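Local coordinates for protein alpha-toxin (Clostridium novyi, PDB 2VK9) that belongs to the large clostridial cytotoxins and carries a catalytic domain of the TcdA/TcdB glycosyltransferase family, with a GT-A type core, at residues G107-Q112 and N228-A233; R130-K135 and G235-N240; E242-N247 and D268-A273. All blocks are in the same frame, centred on the assembly; numbering follows the deposited sequence.

Overall arrangement
From the N terminus, the chain passes residues 107-112 at the start of helix 111-123, then strand 128-133, and reaches helix 217-234 through a mostly helical excursion. Contact 1 closes a loop of 115 residues by joining the start of helix 111-123 to the end of helix 217-234. Contact 2 pairs strand 128-133 with strand 237-238, closing a loop of 99 residues; its segments alternate with those of contact 1, so the two loops cross and touch. Contact 3 follows in series and closes a loop of 20 residues between 242-247 and 268-273, the latter on helix 263-278. Ile244 touches Phe132, carrying apolar packing from contact 2 into contact 3, whereas contacts 1 and 3 do not touch.

Contact 1 of 3, residues G107-Q112 and N228-A233; sequences GPISDQ and NNKMIA
Lys230 reaches from its helix with its ammonium group between two oxygens of the facing segment, the carbonyl of Ile109 and the carboxylate of Asp111. Its CG stands anti to the backbone N (chi1 -162°) and the chain beyond is fully extended, which carries NZ the whole way across. The salt bridge from NZ to Asp111 OD1 measures 2.6 Å, and NZ meets this oxygen nearly along its C-O axis. The hydrogen bond from NZ to Ile109 O is 2.8 Å long and arrives 35° out of the carbonyl plane. In the glycosyltransferase domain this fixes the last turn of helix 217-234 to the beginning of helix 111-123, where Ser110 is the N-cap and its OG bonds to Ser113 OG. Asp111 lies in the first turn, where its negative charge would probably suit the positive end of the helix dipole. Beside the polar grip the contact is apolar. Ile109 lies roughly at a right angle to the lysine, its CG2 branch 3.8 Å from Lys230 CD. The same methyl packs at 3.8 Å against Met231 SD, whose chain is bent at chi2 and chi3 and brings the sulfur against the CG2 branch, the two side chains crossing obliquely. Ile109 also touches Leu131 and Trp104, while Met231 rests on Tyr133 and Ala236.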
loop_
_atom_site.group_PDB
_atom_site.type_symbol
_atom_site.label_atom_id
_atom_site.label_comp_id
_atom_site.label_asym_id
_atom_site.label_seq_id
_atom_site.Cartn_x
_atom_site.Cartn_y
_atom_site.Cartn_z
ATOM N N GLY A 107 15.807 9.332 -4.540
ATOM C CA GLY A 107 16.647 10.208 -3.731
ATOM C C GLY A 107 17.635 9.445 -2.871
ATOM O O GLY A 107 17.731 8.223 -2.966
ATOM N N PRO A 108 18.395 10.160 -2.027
ATOM C CA PRO A 108 19.383 9.479 -1.188
ATOM C C PRO A 108 18.710 8.629 -0.115
ATOM O O PRO A 108 17.678 9.022 0.438
ATOM C CB PRO A 108 20.141 10.633 -0.542
ATOM C CG PRO A 108 19.147 11.760 -0.521
ATOM C CD PRO A 108 18.380 11.617 -1.798
ATOM N N ILE A 109 19.276 7.462 0.165
ATOM C CA ILE A 109 18.776 6.645 1.262
ATOM C C ILE A 109 19.360 7.213 2.571
ATOM O O ILE A 109 20.443 7.811 2.562
ATOM C CB ILE A 109 19.078 5.137 1.026
ATOM C CG1 ILE A 109 18.272 4.259 1.982
ATOM C CG2 ILE A 109 20.569 4.840 1.098
ATOM C CD1 ILE A 109 18.281 2.772 1.615
ATOM N N SER A 110 18.625 7.076 3.677
ATOM C CA SER A 110 19.096 7.583 4.963
ATOM C C SER A 110 19.989 6.549 5.626
ATOM O O SER A 110 19.986 5.376 5.240
ATOM C CB SER A 110 17.927 7.941 5.875
ATOM O OG SER A 110 17.357 6.782 6.436
ATOM N N ASP A 111 20.760 6.990 6.617
ATOM C CA ASP A 111 21.670 6.103 7.327
ATOM C C ASP A 111 20.943 5.167 8.281
ATOM O O ASP A 111 21.424 4.072 8.554
ATOM C CB ASP A 111 22.743 6.905 8.067
ATOM C CG ASP A 111 23.766 7.534 7.123
ATOM O OD1 ASP A 111 23.653 7.334 5.887
ATOM O OD2 ASP A 111 24.690 8.221 7.618
ATOM N N GLN A 112 19.784 5.584 8.786
ATOM C CA GLN A 112 18.971 4.695 9.609
ATOM C C GLN A 112 18.506 3.498 8.793
ATOM O O GLN A 112 18.544 2.366 9.279
ATOM C CB GLN A 112 17.763 5.412 10.204
ATOM C CG GLN A 112 18.085 6.326 11.365
ATOM C CD GLN A 112 18.443 7.749 10.923
ATOM O OE1 GLN A 112 18.707 8.022 9.736
ATOM N NE2 GLN A 112 18.454 8.670 11.891
ATOM N N ASN A 228 23.805 7.803 -6.220
ATOM C CA ASN A 228 24.106 6.521 -6.833
ATOM C C ASN A 228 25.229 5.736 -6.150
ATOM O O ASN A 228 25.111 4.522 -5.945
ATOM C CB ASN A 228 24.371 6.667 -8.334
ATOM C CG ASN A 228 24.209 5.355 -9.075
ATOM O OD1 ASN A 228 23.314 4.562 -8.777
ATOM N ND2 ASN A 228 25.081 5.107 -10.029
ATOM N N ASN A 229 26.306 6.421 -5.786
ATOM C CA ASN A 229 27.423 5.767 -5.102
ATOM C C ASN A 229 27.006 5.121 -3.788
ATOM O O ASN A 229 27.528 4.068 -3.407
ATOM C CB ASN A 229 28.569 6.748 -4.843
ATOM C CG ASN A 229 29.291 7.158 -6.104
ATOM O OD1 ASN A 229 29.139 6.551 -7.166
ATOM N ND2 ASN A 229 30.083 8.204 -5.993
ATOM N N LYS A 230 26.068 5.752 -3.095
ATOM C CA LYS A 230 25.594 5.200 -1.858
ATOM C C LYS A 230 24.842 3.898 -2.132
ATOM O O LYS A 230 25.056 2.903 -1.447
ATOM C CB LYS A 230 24.729 6.217 -1.114
ATOM C CG LYS A 230 24.556 5.880 0.345
ATOM C CD LYS A 230 23.764 6.920 1.088
ATOM C CE LYS A 230 23.836 6.622 2.574
ATOM N NZ LYS A 230 23.089 7.603 3.384
ATOM N N MET A 231 23.986 3.901 -3.152
ATOM C CA MET A 231 23.253 2.710 -3.543
ATOM C C MET A 231 24.186 1.583 -4.017
ATOM O O MET A 231 23.971 0.417 -3.671
ATOM C CB MET A 231 22.204 3.045 -4.600
ATOM C CG MET A 231 21.240 4.167 -4.215
ATOM S SD MET A 231 20.394 3.933 -2.629
ATOM C CE MET A 231 19.150 2.711 -3.033
ATOM N N ILE A 232 25.221 1.927 -4.785
ATOM C CA ILE A 232 26.251 0.945 -5.169
ATOM C C ILE A 232 26.915 0.316 -3.960
ATOM O O ILE A 232 27.165 -0.882 -3.943
ATOM C CB ILE A 232 27.354 1.533 -6.088
ATOM C CG1 ILE A 232 26.812 1.781 -7.493
ATOM C CG2 ILE A 232 28.523 0.578 -6.214
ATOM C CD1 ILE A 232 27.501 2.928 -8.202
ATOM N N ALA A 233 27.183 1.129 -2.946
ATOM C CA ALA A 233 27.891 0.687 -1.749
ATOM C C ALA A 233 27.103 -0.315 -0.917
ATOM O O ALA A 233 27.700 -1.137 -0.220
ATOM C CB ALA A 233 28.271 1.876 -0.901
#

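Contact 2 of 3, residues R130-K135 and G235-N240; sequences RLFYDK and GATDIN
Asp238 OD1 is gripped by two backbone amides. Lys135 N, at 3.1 Å from Asp238 OD1, approaches from above the carboxylate plane, 55° out of it, and Asn240 N adds a weak bond of 3.3 Å to the same oxygen, as in an Asx turn. Three backbone bonds pair the strands: Thr237 N to Leu131 O (2.8 Å), Tyr133 N to Thr237 O (3.0 Å) and Ile239 N to Tyr133 O (3.0 Å). At the beginning of this pairing a water bridges Leu131 N and Gly235 O; Gly235, with positive phi, ends the preceding helix in a Schellman motif. Phe132 and Thr237 point to one face, where Thr237 OG1 and Ile239 CG2 approach the phenyl ring obliquely, the methyl 3.8 Å from Phe132 CD2. On the other face Tyr133 CG sits between the backbone N and carbonyl carbon (chi1 84°), which folds the ring back toward the neighbouring strand and sets CD1 3.4 Å from Ala236 CB. Its hydroxyl bonds to Asn228 OD1. Strand 128-133 also bonds to strand 99-103, leaving 237-238 as the parallel edge strand of the central sheet, reached by a long helical crossover in this GT-A fold.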
loop_
_atom_site.group_PDB
_atom_site.type_symbol
_atom_site.label_atom_id
_atom_site.label_comp_id
_atom_site.label_asym_id
_atom_site.label_seq_id
_atom_site.Cartn_x
_atom_site.Cartn_y
_atom_site.Cartn_z
ATOM N N ARG A 130 17.221 -8.285 -1.374
ATOM C CA ARG A 130 17.509 -7.284 -2.386
ATOM C C ARG A 130 16.897 -5.966 -1.999
ATOM O O ARG A 130 15.869 -5.910 -1.334
ATOM C CB ARG A 130 16.959 -7.697 -3.747
ATOM C CG ARG A 130 17.675 -8.824 -4.465
ATOM C CD ARG A 130 16.838 -9.209 -5.677
ATOM N NE ARG A 130 17.190 -10.493 -6.274
ATOM C CZ ARG A 130 16.750 -11.680 -5.856
ATOM N NH1 ARG A 130 15.933 -11.785 -4.814
ATOM N NH2 ARG A 130 17.135 -12.776 -6.486
ATOM N N LEU A 131 17.558 -4.900 -2.428
ATOM C CA LEU A 131 17.095 -3.547 -2.232
ATOM C C LEU A 131 17.018 -2.918 -3.611
ATOM O O LEU A 131 18.005 -2.827 -4.329
ATOM C CB LEU A 131 18.062 -2.803 -1.316
ATOM C CG LEU A 131 17.929 -1.311 -0.999
ATOM C CD1 LEU A 131 16.504 -0.938 -0.696
ATOM C CD2 LEU A 131 18.762 -1.067 0.224
ATOM N N PHE A 132 15.818 -2.517 -3.997
ATOM C CA PHE A 132 15.590 -2.078 -5.348
ATOM C C PHE A 132 15.582 -0.579 -5.392
ATOM O O PHE A 132 15.027 0.062 -4.515
ATOM C CB PHE A 132 14.269 -2.641 -5.859
ATOM C CG PHE A 132 14.326 -4.109 -6.155
ATOM C CD1 PHE A 132 13.933 -5.038 -5.201
ATOM C CD2 PHE A 132 14.792 -4.565 -7.381
ATOM C CE1 PHE A 132 13.995 -6.407 -5.473
ATOM C CE2 PHE A 132 14.858 -5.930 -7.659
ATOM C CZ PHE A 132 14.460 -6.850 -6.708
ATOM N N TYR A 133 16.229 -0.023 -6.405
ATOM C CA TYR A 133 16.204 1.406 -6.621
ATOM C C TYR A 133 16.211 1.719 -8.111
ATOM O O TYR A 133 16.416 0.832 -8.941
ATOM C CB TYR A 133 17.380 2.061 -5.916
ATOM C CG TYR A 133 18.683 2.072 -6.684
ATOM C CD1 TYR A 133 19.363 0.889 -6.970
ATOM C CD2 TYR A 133 19.258 3.279 -7.089
ATOM C CE1 TYR A 133 20.568 0.902 -7.643
ATOM C CE2 TYR A 133 20.468 3.312 -7.765
ATOM C CZ TYR A 133 21.123 2.115 -8.042
ATOM O OH TYR A 133 22.327 2.135 -8.721
ATOM N N ASP A 134 15.970 2.977 -8.443
ATOM C CA ASP A 134 15.917 3.394 -9.822
ATOM C C ASP A 134 17.053 4.377 -10.101
ATOM O O ASP A 134 16.951 5.593 -9.833
ATOM C CB ASP A 134 14.554 4.001 -10.135
ATOM C CG ASP A 134 14.375 4.299 -11.599
ATOM O OD1 ASP A 134 15.380 4.443 -12.322
ATOM O OD2 ASP A 134 13.214 4.394 -12.038
ATOM N N LYS A 135 18.132 3.819 -10.643
ATOM C CA LYS A 135 19.356 4.542 -10.964
ATOM C C LYS A 135 19.064 5.738 -11.852
ATOM O O LYS A 135 19.716 6.779 -11.750
ATOM C CB LYS A 135 20.327 3.596 -11.673
ATOM C CG LYS A 135 21.684 4.168 -11.955
ATOM C CD LYS A 135 22.478 3.251 -12.853
ATOM C CE LYS A 135 23.957 3.597 -12.769
ATOM N NZ LYS A 135 24.703 3.245 -14.012
ATOM N N GLY A 235 24.870 -2.294 -2.348
ATOM C CA GLY A 235 24.650 -3.387 -3.281
ATOM C C GLY A 235 23.209 -3.432 -3.706
ATOM O O GLY A 235 22.625 -4.498 -3.800
ATOM N N ALA A 236 22.634 -2.258 -3.941
ATOM C CA ALA A 236 21.264 -2.151 -4.409
ATOM C C ALA A 236 21.173 -2.637 -5.840
ATOM O O ALA A 236 22.126 -2.510 -6.604
ATOM C CB ALA A 236 20.794 -0.735 -4.314
ATOM N N THR A 237 20.033 -3.211 -6.198
ATOM C CA THR A 237 19.832 -3.636 -7.564
ATOM C C THR A 237 19.038 -2.564 -8.299
ATOM O O THR A 237 18.063 -2.029 -7.775
ATOM C CB THR A 237 19.174 -5.054 -7.662
ATOM O OG1 THR A 237 17.813 -4.991 -7.259
ATOM C CG2 THR A 237 19.868 -6.053 -6.746
ATOM N N ASP A 238 19.485 -2.230 -9.500
ATOM C CA ASP A 238 18.821 -1.236 -10.327
ATOM C C ASP A 238 17.668 -1.891 -11.080
ATOM O O ASP A 238 17.838 -2.968 -11.653
ATOM C CB ASP A 238 19.834 -0.666 -11.313
ATOM C CG ASP A 238 19.242 0.376 -12.245
ATOM O OD1 ASP A 238 18.191 0.980 -11.925
ATOM O OD2 ASP A 238 19.869 0.604 -13.307
ATOM N N ILE A 239 16.501 -1.244 -11.077
ATOM C CA ILE A 239 15.301 -1.807 -11.712
ATOM C C ILE A 239 15.293 -1.668 -13.238
ATOM O O ILE A 239 14.713 -2.499 -13.929
ATOM C CB ILE A 239 13.977 -1.289 -11.078
ATOM C CG1 ILE A 239 13.836 0.232 -11.190
ATOM C CG2 ILE A 239 13.893 -1.688 -9.624
ATOM C CD1 ILE A 239 12.888 0.690 -12.248
ATOM N N ASN A 240 15.953 -0.630 -13.753
ATOM C CA ASN A 240 16.082 -0.402 -15.201
ATOM C C ASN A 240 16.723 -1.565 -15.948
ATOM O O ASN A 240 16.576 -1.703 -17.161
ATOM C CB ASN A 240 16.930 0.840 -15.467
ATOM C CG ASN A 240 16.313 2.090 -14.913
ATOM O OD1 ASN A 240 16.656 2.516 -13.820
ATOM N ND2 ASN A 240 15.389 2.686 -15.656
HETATM O O HOH W 1 20.027 -5.604 -3.701
#

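Contact 3 of 3, residues E242-N247 and D268-A273; sequences ENILTN and DILRIA
Leu245 and Leu270 meet at about a right angle, with Leu270 CD1 set against CG and CD1 of Leu245, on the side of CG away from CB, 3.8 Å from CD1. The pair belongs to the GT-A core, where the loop 242-247, leading from the edge strand of the sheet to helix 247-259, passes across helix 263-278. No hydrogen bond crosses this buried contact: the helix offers Ile269, Leu270 and Ala273, one strip of its surface, to the two side chains Ile244 and Leu245. Ala273 has only a methyl, and the loop comes closest here. Its CB lies 3.7 Å from Ile244 CG2 and 3.9 Å from Leu245 CD2, so the alanine is held by both loop side chains. The rotation of Ile244 (chi1 -68°) turns CG2 anti to the backbone N and onto the helix; the same methyl stands 4.0 Å from Leu270 CD1. Its CG1 branch diverges from CG2 and brings CD1 to Phe132 and Ile239. The methyls of Leu245 divide the helix surface, CD1 against Leu270 and CD2 against Ala273, with a looser touch of CD2 on Ile269 CG2 at 4.4 Å. Before Ile244 the backbone makes an inverse gamma turn centred on Asn243, closed by a weak bond from Ile244 N to Glu242 O. Ile272 points elsewhere, into helix 396-422, so helix 263-278 packs between that helix and the loop. The loop backbone itself also meets the helix, the carbonyl oxygen Ile244 O packing 3.6 Å from Ala273 CB.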
loop_
_atom_site.group_PDB
_atom_site.type_symbol
_atom_site.label_atom_id
_atom_site.label_comp_id
_atom_site.label_asym_id
_atom_site.label_seq_id
_atom_site.Cartn_x
_atom_site.Cartn_y
_atom_site.Cartn_z
ATOM N N GLU A 242 16.527 -4.873 -15.083
ATOM C CA GLU A 242 15.766 -6.115 -14.951
ATOM C C GLU A 242 14.397 -5.879 -15.579
ATOM O O GLU A 242 13.928 -4.745 -15.641
ATOM C CB GLU A 242 15.557 -6.493 -13.478
ATOM C CG GLU A 242 16.590 -5.966 -12.495
ATOM C CD GLU A 242 17.832 -6.830 -12.444
ATOM O OE1 GLU A 242 17.698 -8.026 -12.076
ATOM O OE2 GLU A 242 18.937 -6.315 -12.760
ATOM N N ASN A 243 13.741 -6.935 -16.031
ATOM C CA ASN A 243 12.384 -6.779 -16.518
ATOM C C ASN A 243 11.397 -6.907 -15.387
ATOM O O ASN A 243 10.757 -7.942 -15.214
ATOM C CB ASN A 243 12.087 -7.747 -17.651
ATOM C CG ASN A 243 12.493 -7.183 -18.967
ATOM O OD1 ASN A 243 11.755 -6.393 -19.562
ATOM N ND2 ASN A 243 13.699 -7.533 -19.421
ATOM N N ILE A 244 11.295 -5.853 -14.597
ATOM C CA ILE A 244 10.390 -5.877 -13.480
ATOM C C ILE A 244 9.123 -5.149 -13.879
ATOM O O ILE A 244 8.036 -5.708 -13.779
ATOM C CB ILE A 244 11.028 -5.273 -12.224
ATOM C CG1 ILE A 244 12.155 -6.176 -11.731
ATOM C CG2 ILE A 244 9.994 -5.103 -11.128
ATOM C CD1 ILE A 244 13.104 -5.501 -10.770
ATOM N N LEU A 245 9.278 -3.913 -14.351
ATOM C CA LEU A 245 8.149 -3.099 -14.777
ATOM C C LEU A 245 7.866 -3.262 -16.257
ATOM O O LEU A 245 8.753 -3.079 -17.096
ATOM C CB LEU A 245 8.388 -1.625 -14.457
ATOM C CG LEU A 245 8.271 -1.237 -12.991
ATOM C CD1 LEU A 245 8.883 0.112 -12.787
ATOM C CD2 LEU A 245 6.816 -1.271 -12.520
ATOM N N THR A 246 6.614 -3.587 -16.570
ATOM C CA THR A 246 6.201 -3.841 -17.942
ATOM C C THR A 246 4.786 -3.332 -18.242
ATOM O O THR A 246 3.918 -3.306 -17.364
ATOM C CB THR A 246 6.312 -5.354 -18.272
ATOM O OG1 THR A 246 6.486 -5.527 -19.687
ATOM C CG2 THR A 246 5.075 -6.146 -17.766
ATOM N N ASN A 247 4.574 -2.927 -19.493
ATOM C CA ASN A 247 3.247 -2.589 -19.988
ATOM C C ASN A 247 2.553 -1.538 -19.132
ATOM O O ASN A 247 3.095 -0.423 -18.940
ATOM C CB ASN A 247 2.379 -3.852 -20.096
ATOM C CG ASN A 247 2.983 -4.896 -21.022
ATOM O OD1 ASN A 247 3.369 -4.591 -22.156
ATOM N ND2 ASN A 247 3.062 -6.141 -20.545
ATOM N N ASP A 268 4.500 1.930 -4.509
ATOM C CA ASP A 268 3.364 1.045 -4.335
ATOM C C ASP A 268 3.202 0.202 -5.576
ATOM O O ASP A 268 2.902 -0.983 -5.505
ATOM C CB ASP A 268 2.090 1.843 -4.120
ATOM C CG ASP A 268 1.898 2.282 -2.669
ATOM O OD1 ASP A 268 2.683 1.835 -1.782
ATOM O OD2 ASP A 268 0.944 3.075 -2.425
ATOM N N ILE A 269 3.397 0.830 -6.724
ATOM C CA ILE A 269 3.347 0.115 -7.988
ATOM C C ILE A 269 4.504 -0.893 -8.073
ATOM O O ILE A 269 4.288 -2.087 -8.298
ATOM C CB ILE A 269 3.311 1.108 -9.176
ATOM C CG1 ILE A 269 2.098 2.025 -9.022
ATOM C CG2 ILE A 269 3.291 0.383 -10.524
ATOM C CD1 ILE A 269 2.118 3.206 -9.912
ATOM N N LEU A 270 5.719 -0.407 -7.844
ATOM C CA LEU A 270 6.915 -1.217 -7.994
ATOM C C LEU A 270 6.852 -2.471 -7.117
ATOM O O LEU A 270 7.184 -3.572 -7.564
ATOM C CB LEU A 270 8.159 -0.368 -7.720
ATOM C CG LEU A 270 9.549 -0.933 -8.009
ATOM C CD1 LEU A 270 9.641 -1.476 -9.423
ATOM C CD2 LEU A 270 10.599 0.137 -7.781
ATOM N N ARG A 271 6.405 -2.286 -5.880
ATOM C CA ARG A 271 6.118 -3.349 -4.916
ATOM C C ARG A 271 5.448 -4.560 -5.560
ATOM O O ARG A 271 5.853 -5.714 -5.376
ATOM C CB ARG A 271 5.121 -2.757 -3.948
ATOM C CG ARG A 271 5.072 -3.319 -2.576
ATOM C CD ARG A 271 4.315 -2.325 -1.709
ATOM N NE ARG A 271 4.952 -1.020 -1.812
ATOM C CZ ARG A 271 5.083 -0.159 -0.811
ATOM N NH1 ARG A 271 4.616 -0.440 0.409
ATOM N NH2 ARG A 271 5.694 0.993 -1.043
ATOM N N ILE A 272 4.386 -4.266 -6.302
ATOM C CA ILE A 272 3.522 -5.268 -6.877
ATOM C C ILE A 272 4.263 -6.008 -7.982
ATOM O O ILE A 272 4.246 -7.244 -8.028
ATOM C CB ILE A 272 2.216 -4.628 -7.366
ATOM C CG1 ILE A 272 1.412 -4.134 -6.162
ATOM C CG2 ILE A 272 1.395 -5.615 -8.167
ATOM C CD1 ILE A 272 0.183 -3.313 -6.531
ATOM N N ALA A 273 4.930 -5.257 -8.849
ATOM C CA ALA A 273 5.730 -5.840 -9.908
ATOM C C ALA A 273 6.850 -6.727 -9.338
ATOM O O ALA A 273 7.097 -7.809 -9.866
ATOM C CB ALA A 273 6.284 -4.752 -10.826
#